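Local coordinates for quinone oxidoreductase (Coxiella burnetii, PDB 3TQH), which binds NADPH and probably uses it to reduce quinones, as a member of the medium-chain dehydrogenase/reductase superfamily, at residues Q143-A148 and A218-V223; L134-L139 and L266-N271. All coordinates share one frame; numbering follows the deposited sequence.

Contact 1: residues Q143-A148 and A218-V223. With NDP (NADPH dihydro-nicotinamide-adenine-dinucleotide phosphate), chain B.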
loop_
_atom_site.group_PDB
_atom_site.type_symbol
_atom_site.label_atom_id
_atom_site.label_comp_id
_atom_site.label_asym_id
_atom_site.label_seq_id
_atom_site.Cartn_x
_atom_site.Cartn_y
_atom_site.Cartn_z
ATOM N N GLN A 143 1.250 8.613 6.196
ATOM C CA GLN A 143 0.944 8.435 7.610
ATOM C C GLN A 143 2.132 7.896 8.407
ATOM O O GLN A 143 2.254 8.177 9.596
ATOM C CB GLN A 143 -0.287 7.552 7.774
ATOM C CG GLN A 143 -1.563 8.235 7.283
ATOM C CD GLN A 143 -2.745 7.293 7.162
ATOM O OE1 GLN A 143 -2.699 6.152 7.620
ATOM N NE2 GLN A 143 -3.813 7.771 6.548
ATOM N N ALA A 144 3.020 7.156 7.746
ATOM C CA ALA A 144 4.262 6.710 8.374
ATOM C C ALA A 144 5.187 7.899 8.615
ATOM O O ALA A 144 5.729 8.062 9.712
ATOM C CB ALA A 144 4.953 5.668 7.521
ATOM N N LEU A 145 5.353 8.737 7.597
ATOM C CA LEU A 145 6.170 9.940 7.732
ATOM C C LEU A 145 5.617 10.880 8.803
ATOM O O LEU A 145 6.395 11.472 9.554
ATOM C CB LEU A 145 6.322 10.658 6.380
ATOM C CG LEU A 145 7.226 9.930 5.374
ATOM C CD1 LEU A 145 7.173 10.566 3.989
ATOM C CD2 LEU A 145 8.686 9.879 5.874
ATOM N N ASN A 146 4.285 11.003 8.876
ATOM C CA ASN A 146 3.618 11.817 9.909
ATOM C C ASN A 146 3.784 11.240 11.316
ATOM O O ASN A 146 4.020 11.976 12.264
ATOM C CB ASN A 146 2.117 11.970 9.630
ATOM C CG ASN A 146 1.807 12.917 8.471
ATOM O OD1 ASN A 146 2.686 13.589 7.921
ATOM N ND2 ASN A 146 0.533 12.969 8.098
ATOM N N GLN A 147 3.642 9.928 11.460
ATOM C CA GLN A 147 3.885 9.278 12.755
ATOM C C GLN A 147 5.319 9.552 13.255
ATOM O O GLN A 147 5.538 9.767 14.451
ATOM C CB GLN A 147 3.619 7.772 12.657
ATOM C CG GLN A 147 3.824 7.000 13.955
ATOM C CD GLN A 147 2.806 7.357 15.026
ATOM O OE1 GLN A 147 3.081 8.157 15.930
ATOM N NE2 GLN A 147 1.619 6.767 14.927
ATOM N N ALA A 148 6.279 9.563 12.329
ATOM C CA ALA A 148 7.679 9.890 12.639
ATOM C C ALA A 148 7.942 11.389 12.839
ATOM O O ALA A 148 9.059 11.769 13.193
ATOM C CB ALA A 148 8.596 9.355 11.549
ATOM N N ALA A 218 14.605 9.179 11.993
ATOM C CA ALA A 218 13.477 8.273 11.830
ATOM C C ALA A 218 13.827 7.131 10.898
ATOM O O ALA A 218 14.552 7.313 9.931
ATOM C CB ALA A 218 12.258 9.020 11.309
ATOM N N VAL A 219 13.319 5.949 11.222
ATOM C CA VAL A 219 13.394 4.802 10.345
ATOM C C VAL A 219 11.973 4.453 9.938
ATOM O O VAL A 219 11.156 4.148 10.799
ATOM C CB VAL A 219 14.012 3.586 11.061
ATOM C CG1 VAL A 219 13.893 2.325 10.186
ATOM C CG2 VAL A 219 15.479 3.870 11.468
ATOM N N ILE A 220 11.672 4.532 8.641
ATOM C CA ILE A 220 10.426 3.999 8.112
ATOM C C ILE A 220 10.715 2.566 7.693
ATOM O O ILE A 220 11.224 2.313 6.597
ATOM C CB ILE A 220 9.878 4.805 6.918
ATOM C CG1 ILE A 220 9.836 6.313 7.238
ATOM C CG2 ILE A 220 8.487 4.310 6.555
ATOM C CD1 ILE A 220 9.099 6.663 8.531
ATOM N N ASP A 221 10.417 1.635 8.591
ATOM C CA ASP A 221 10.750 0.232 8.388
ATOM C C ASP A 221 9.615 -0.465 7.639
ATOM O O ASP A 221 8.554 -0.743 8.209
ATOM C CB ASP A 221 11.009 -0.458 9.728
ATOM C CG ASP A 221 11.062 -1.962 9.606
ATOM O OD1 ASP A 221 11.577 -2.455 8.579
ATOM O OD2 ASP A 221 10.587 -2.661 10.531
ATOM N N LEU A 222 9.847 -0.738 6.358
ATOM C CA LEU A 222 8.854 -1.393 5.519
ATOM C C LEU A 222 9.164 -2.872 5.286
ATOM O O LEU A 222 8.512 -3.509 4.467
ATOM C CB LEU A 222 8.732 -0.647 4.190
ATOM C CG LEU A 222 8.250 0.804 4.327
ATOM C CD1 LEU A 222 8.532 1.585 3.058
ATOM C CD2 LEU A 222 6.759 0.841 4.681
ATOM N N VAL A 223 10.144 -3.416 6.015
ATOM C CA VAL A 223 10.488 -4.851 5.931
ATOM C C VAL A 223 10.108 -5.603 7.212
ATOM O O VAL A 223 9.581 -6.708 7.152
ATOM C CB VAL A 223 11.994 -5.066 5.639
ATOM C CG1 VAL A 223 12.324 -6.558 5.558
ATOM C CG2 VAL A 223 12.383 -4.354 4.352
HETATM P PA NDP B . 6.454 -4.217 -1.823
HETATM O O1A NDP B . 6.246 -5.630 -2.193
HETATM O O2A NDP B . 5.948 -3.304 -2.865
HETATM O O5B NDP B . 8.018 -3.928 -1.594
HETATM C C5B NDP B . 8.960 -4.516 -2.470
HETATM C C4B NDP B . 10.326 -3.882 -2.259
HETATM O O4B NDP B . 10.915 -4.417 -1.093
HETATM C C3B NDP B . 11.315 -4.138 -3.390
HETATM O O3B NDP B . 11.511 -2.951 -4.127
HETATM C C2B NDP B . 12.596 -4.605 -2.705
HETATM O O2B NDP B . 13.735 -3.884 -3.120
HETATM C C1B NDP B . 12.315 -4.346 -1.235
HETATM N N9A NDP B . 12.939 -5.306 -0.311
HETATM C C8A NDP B . 12.683 -6.652 -0.219
HETATM N N7A NDP B . 13.441 -7.166 0.771
HETATM C C5A NDP B . 14.173 -6.171 1.312
HETATM C C6A NDP B . 15.104 -6.163 2.342
HETATM N N6A NDP B . 15.396 -7.290 2.970
HETATM N N1A NDP B . 15.720 -4.983 2.694
HETATM C C2A NDP B . 15.398 -3.814 2.020
HETATM N N3A NDP B . 14.465 -3.819 0.998
HETATM C C4A NDP B . 13.865 -4.990 0.648
HETATM O O3 NDP B . 5.785 -3.904 -0.391
HETATM P PN NDP B . 4.994 -2.562 0.038
HETATM O O1N NDP B . 3.669 -2.554 -0.617
HETATM O O2N NDP B . 5.843 -1.366 -0.062
HETATM O O5D NDP B . 4.765 -2.885 1.596
HETATM C C5D NDP B . 5.842 -3.193 2.459
HETATM C C4D NDP B . 5.312 -3.846 3.731
HETATM O O4D NDP B . 4.446 -2.958 4.413
HETATM C C3D NDP B . 4.519 -5.107 3.422
HETATM O O3D NDP B . 4.900 -6.131 4.312
HETATM C C2D NDP B . 3.074 -4.697 3.615
HETATM O O2D NDP B . 2.248 -5.776 4.012
HETATM C C1D NDP B . 3.202 -3.592 4.669
HETATM N N1N NDP B . 2.111 -2.590 4.669
HETATM C C2N NDP B . 1.503 -2.310 5.868
HETATM C C3N NDP B . 0.430 -1.428 5.968
HETATM C C7N NDP B . -0.223 -1.133 7.286
HETATM O O7N NDP B . -1.315 -0.239 7.314
HETATM N N7N NDP B . 0.228 -1.719 8.394
HETATM C C4N NDP B . -0.067 -0.772 4.710
HETATM C C5N NDP B . 0.645 -1.110 3.439
HETATM C C6N NDP B . 1.708 -2.006 3.489
HETATM P P2B NDP B . 14.868 -4.569 -4.039
HETATM O O1X NDP B . 15.780 -3.482 -4.549
HETATM O O2X NDP B . 14.230 -5.266 -5.216
HETATM O O3X NDP B . 15.686 -5.563 -3.260
#

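Contact 2: residues L134-L139 and L266-N271. With NDP (NADPH dihydro-nicotinamide-adenine-dinucleotide phosphate), chain B.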
loop_
_atom_site.group_PDB
_atom_site.type_symbol
_atom_site.label_atom_id
_atom_site.label_comp_id
_atom_site.label_asym_id
_atom_site.label_seq_id
_atom_site.Cartn_x
_atom_site.Cartn_y
_atom_site.Cartn_z
ATOM N N LEU A 134 -2.818 4.260 -5.980
ATOM C CA LEU A 134 -2.421 5.262 -4.994
ATOM C C LEU A 134 -2.887 5.037 -3.540
ATOM O O LEU A 134 -2.092 5.228 -2.625
ATOM C CB LEU A 134 -2.879 6.647 -5.473
ATOM C CG LEU A 134 -2.343 7.876 -4.740
ATOM C CD1 LEU A 134 -0.821 7.955 -4.794
ATOM C CD2 LEU A 134 -2.970 9.129 -5.321
ATOM N N PRO A 135 -4.164 4.660 -3.313
ATOM C CA PRO A 135 -4.720 4.746 -1.954
ATOM C C PRO A 135 -3.932 4.059 -0.827
ATOM O O PRO A 135 -3.510 4.737 0.107
ATOM C CB PRO A 135 -6.109 4.120 -2.112
ATOM C CG PRO A 135 -6.475 4.421 -3.500
ATOM C CD PRO A 135 -5.205 4.259 -4.275
ATOM N N THR A 136 -3.719 2.746 -0.907
ATOM C CA THR A 136 -3.025 2.046 0.176
ATOM C C THR A 136 -1.570 2.509 0.300
ATOM O O THR A 136 -1.154 2.956 1.369
ATOM C CB THR A 136 -3.084 0.502 0.030
ATOM O OG1 THR A 136 -4.419 0.050 0.290
ATOM C CG2 THR A 136 -2.132 -0.169 1.024
ATOM N N ALA A 137 -0.816 2.413 -0.794
ATOM C CA ALA A 137 0.617 2.746 -0.788
ATOM C C ALA A 137 0.864 4.184 -0.368
ATOM O O ALA A 137 1.712 4.451 0.480
ATOM C CB ALA A 137 1.234 2.494 -2.158
ATOM N N GLY A 138 0.106 5.102 -0.957
ATOM C CA GLY A 138 0.258 6.527 -0.687
ATOM C C GLY A 138 -0.136 6.934 0.716
ATOM O O GLY A 138 0.579 7.700 1.368
ATOM N N LEU A 139 -1.283 6.448 1.179
ATOM C CA LEU A 139 -1.752 6.790 2.519
ATOM C C LEU A 139 -0.811 6.217 3.567
ATOM O O LEU A 139 -0.594 6.838 4.606
ATOM C CB LEU A 139 -3.181 6.301 2.767
ATOM C CG LEU A 139 -4.307 7.056 2.051
ATOM C CD1 LEU A 139 -5.628 6.277 2.141
ATOM C CD2 LEU A 139 -4.468 8.478 2.604
ATOM N N LEU A 266 2.030 0.888 12.601
ATOM C CA LEU A 266 1.179 1.681 11.728
ATOM C C LEU A 266 0.050 0.818 11.194
ATOM O O LEU A 266 0.292 -0.274 10.673
ATOM C CB LEU A 266 1.976 2.258 10.555
ATOM C CG LEU A 266 1.270 3.400 9.816
ATOM C CD1 LEU A 266 1.550 4.719 10.520
ATOM C CD2 LEU A 266 1.693 3.481 8.357
ATOM N N LEU A 267 -1.179 1.312 11.352
ATOM C CA LEU A 267 -2.349 0.767 10.672
ATOM C C LEU A 267 -2.915 1.863 9.777
ATOM O O LEU A 267 -3.451 2.866 10.266
ATOM C CB LEU A 267 -3.404 0.314 11.678
ATOM C CG LEU A 267 -3.112 -0.991 12.430
ATOM C CD1 LEU A 267 -3.986 -1.093 13.673
ATOM C CD2 LEU A 267 -3.308 -2.204 11.520
ATOM N N LYS A 268 -2.768 1.672 8.466
ATOM C CA LYS A 268 -3.276 2.608 7.469
ATOM C C LYS A 268 -4.759 2.883 7.683
ATOM O O LYS A 268 -5.564 1.957 7.749
ATOM C CB LYS A 268 -3.057 2.044 6.057
ATOM C CG LYS A 268 -3.722 2.862 4.933
ATOM C CD LYS A 268 -4.270 1.962 3.834
ATOM C CE LYS A 268 -5.523 1.205 4.248
ATOM N NZ LYS A 268 -5.668 -0.086 3.489
ATOM N N GLN A 269 -5.105 4.162 7.795
ATOM C CA GLN A 269 -6.494 4.592 7.881
ATOM C C GLN A 269 -6.871 5.371 6.624
ATOM O O GLN A 269 -6.030 6.062 6.042
ATOM C CB GLN A 269 -6.699 5.489 9.105
ATOM C CG GLN A 269 -6.457 4.815 10.443
ATOM C CD GLN A 269 -6.629 5.783 11.603
ATOM O OE1 GLN A 269 -7.635 6.493 11.694
ATOM N NE2 GLN A 269 -5.646 5.819 12.497
ATOM N N PHE A 270 -8.132 5.273 6.213
ATOM C CA PHE A 270 -8.614 6.089 5.106
ATOM C C PHE A 270 -8.787 7.540 5.549
ATOM O O PHE A 270 -9.482 7.816 6.526
ATOM C CB PHE A 270 -9.928 5.566 4.528
ATOM C CG PHE A 270 -10.258 6.163 3.187
ATOM C CD1 PHE A 270 -9.670 5.660 2.030
ATOM C CD2 PHE A 270 -11.106 7.257 3.084
ATOM C CE1 PHE A 270 -9.942 6.213 0.792
ATOM C CE2 PHE A 270 -11.393 7.820 1.840
ATOM C CZ PHE A 270 -10.806 7.298 0.692
ATOM N N ASN A 271 -8.141 8.456 4.832
ATOM C CA ASN A 271 -8.283 9.884 5.094
ATOM C C ASN A 271 -8.591 10.660 3.815
ATOM O O ASN A 271 -7.750 10.784 2.925
ATOM C CB ASN A 271 -7.026 10.440 5.771
ATOM C CG ASN A 271 -7.219 11.876 6.266
ATOM O OD1 ASN A 271 -7.338 12.814 5.472
ATOM N ND2 ASN A 271 -7.258 12.046 7.583
HETATM P PA NDP B . 6.454 -4.217 -1.823
HETATM O O1A NDP B . 6.246 -5.630 -2.193
HETATM O O2A NDP B . 5.948 -3.304 -2.865
HETATM O O5B NDP B . 8.018 -3.928 -1.594
HETATM C C5B NDP B . 8.960 -4.516 -2.470
HETATM C C4B NDP B . 10.326 -3.882 -2.259
HETATM O O4B NDP B . 10.915 -4.417 -1.093
HETATM C C3B NDP B . 11.315 -4.138 -3.390
HETATM O O3B NDP B . 11.511 -2.951 -4.127
HETATM C C2B NDP B . 12.596 -4.605 -2.705
HETATM O O2B NDP B . 13.735 -3.884 -3.120
HETATM C C1B NDP B . 12.315 -4.346 -1.235
HETATM N N9A NDP B . 12.939 -5.306 -0.311
HETATM C C8A NDP B . 12.683 -6.652 -0.219
HETATM N N7A NDP B . 13.441 -7.166 0.771
HETATM C C5A NDP B . 14.173 -6.171 1.312
HETATM C C6A NDP B . 15.104 -6.163 2.342
HETATM N N6A NDP B . 15.396 -7.290 2.970
HETATM N N1A NDP B . 15.720 -4.983 2.694
HETATM C C2A NDP B . 15.398 -3.814 2.020
HETATM N N3A NDP B . 14.465 -3.819 0.998
HETATM C C4A NDP B . 13.865 -4.990 0.648
HETATM O O3 NDP B . 5.785 -3.904 -0.391
HETATM P PN NDP B . 4.994 -2.562 0.038
HETATM O O1N NDP B . 3.669 -2.554 -0.617
HETATM O O2N NDP B . 5.843 -1.366 -0.062
HETATM O O5D NDP B . 4.765 -2.885 1.596
HETATM C C5D NDP B . 5.842 -3.193 2.459
HETATM C C4D NDP B . 5.312 -3.846 3.731
HETATM O O4D NDP B . 4.446 -2.958 4.413
HETATM C C3D NDP B . 4.519 -5.107 3.422
HETATM O O3D NDP B . 4.900 -6.131 4.312
HETATM C C2D NDP B . 3.074 -4.697 3.615
HETATM O O2D NDP B . 2.248 -5.776 4.012
HETATM C C1D NDP B . 3.202 -3.592 4.669
HETATM N N1N NDP B . 2.111 -2.590 4.669
HETATM C C2N NDP B . 1.503 -2.310 5.868
HETATM C C3N NDP B . 0.430 -1.428 5.968
HETATM C C7N NDP B . -0.223 -1.133 7.286
HETATM O O7N NDP B . -1.315 -0.239 7.314
HETATM N N7N NDP B . 0.228 -1.719 8.394
HETATM C C4N NDP B . -0.067 -0.772 4.710
HETATM C C5N NDP B . 0.645 -1.110 3.439
HETATM C C6N NDP B . 1.708 -2.006 3.489
HETATM P P2B NDP B . 14.868 -4.569 -4.039
HETATM O O1X NDP B . 15.780 -3.482 -4.549
HETATM O O2X NDP B . 14.230 -5.266 -5.216
HETATM O O3X NDP B . 15.686 -5.563 -3.260
#

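Contact 1: residues Q143-A148 and A218-V223
Ile220 packs its branched side chain against Ala144, Leu145 and Ala148, joining the last turns of helix 135-147 to strand 216-221 of the parallel, Rossmann-type sheet that carries NADPH. The strand is an inner one, hydrogen-bonded through its backbone to strands 155-158 and 239-243, and the helix lies over one face of it. The two branches of Ile220 divide the contact: CG2 meets Ala144 CB at 3.9 Å, while CG1 lies 4.0 Å from Leu145 CD2, the two longer side chains crossing at about a right angle. A bend at chi2 (-53°) brings Ile220 CD1 to 3.8 Å from Ala144 O, where it also touches Ala148 CB. Four residues on from Ala144, Ala148 meets Ala218 methyl to methyl, CB to CB at 3.7 Å; here the backbones come to 6.1 Å, Ala148 CA to Ala218 CA, with the two methyl groups meeting between them. In a second shell, Val156 and Ile158 of the neighbouring strand also touch Ile220, and Leu172 and Ala173 of helix 164-175 lie against Leu145. Where the strand ends, the chain turns to the cofactor: Leu222 O lies 3.3 Å from C4D of NADPH, and Val223 CG2 rests against the adenine. An Asx turn shapes this exit, with Asp221 OD1 accepting from Val223 N at 3.1 Å, the donor standing above the carboxylate plane.

Contact 2: residues L134-L139 and L266-N271
Lys268 lies across Thr136 and Leu139, bringing the loop between strand 262-264 and helix 272-283 against the first turns of helix 135-147. Followed outward, Lys268 CB sits close to the nicotinamide amide oxygen O7N, which Lys268 N holds at 2.7 Å in a nearly straight bond (164°). Lys268 CG, set anti to the backbone N (chi1 172°), is directed to the helix and meets Leu139 CB at 4.1 Å. Bends at chi2 and chi3 then turn the chain along the helix, where Lys268 CD packs on Thr136, 3.9 Å from Thr136 CA, and the two side chains cross at about a right angle. At the tip, Lys268 NZ reaches Thr136 OG1 in a weak hydrogen bond of 3.4 Å. The main partner of that hydroxyl is Asp74 OD1, and Phe101 adds a cation-pi contact to the lysine. The other branch of Thr136, CG2, faces the cofactor, 3.8 Å from nicotinamide C5N.

Further along the loop Leu139 packs on backbone carbonyls and on the Phe270 ring. Leu139 CD1 touches both Gln269 O and Phe270 CD1, the latter at 4.1 Å, while CD2 approaches Asn271 O. Asn271 is the N-cap of helix 272-283, its OD1 accepting from Glu274 N. On the nicotinamide side, Leu266 O accepts from the amide N7N at 2.7 Å in a more bent bond (130°), so two backbone groups of the loop, a carbonyl and an N-H, grip both ends of the carboxamide and fix its rotation. This pairing of the carboxamide with main-chain groups after a strand of the Rossmann domain is characteristic of the nicotinamide site in medium-chain dehydrogenases/reductases.

In the fold
Helix 135-147 serves both contacts, with its early turns in contact 2 and its last in contact 1, so it bridges from the nicotinamide end of the cofactor to the parallel sheet. Contact 1 is core: every touching residue is buried and the side chains that meet are all aliphatic. Contact 2 is only partly buried, with polar groups and a lysine mixed among its apolar atoms, and its loop grips NADPH directly, whereas in contact 1 the cofactor is met by residues just beyond the strand. The two also touch each other. Gln143 NE2 probably hydrogen-bonds to Gln269 O at 2.8 Å, and Leu266 packs its methyls on the backbone of Gln143 and Ala144.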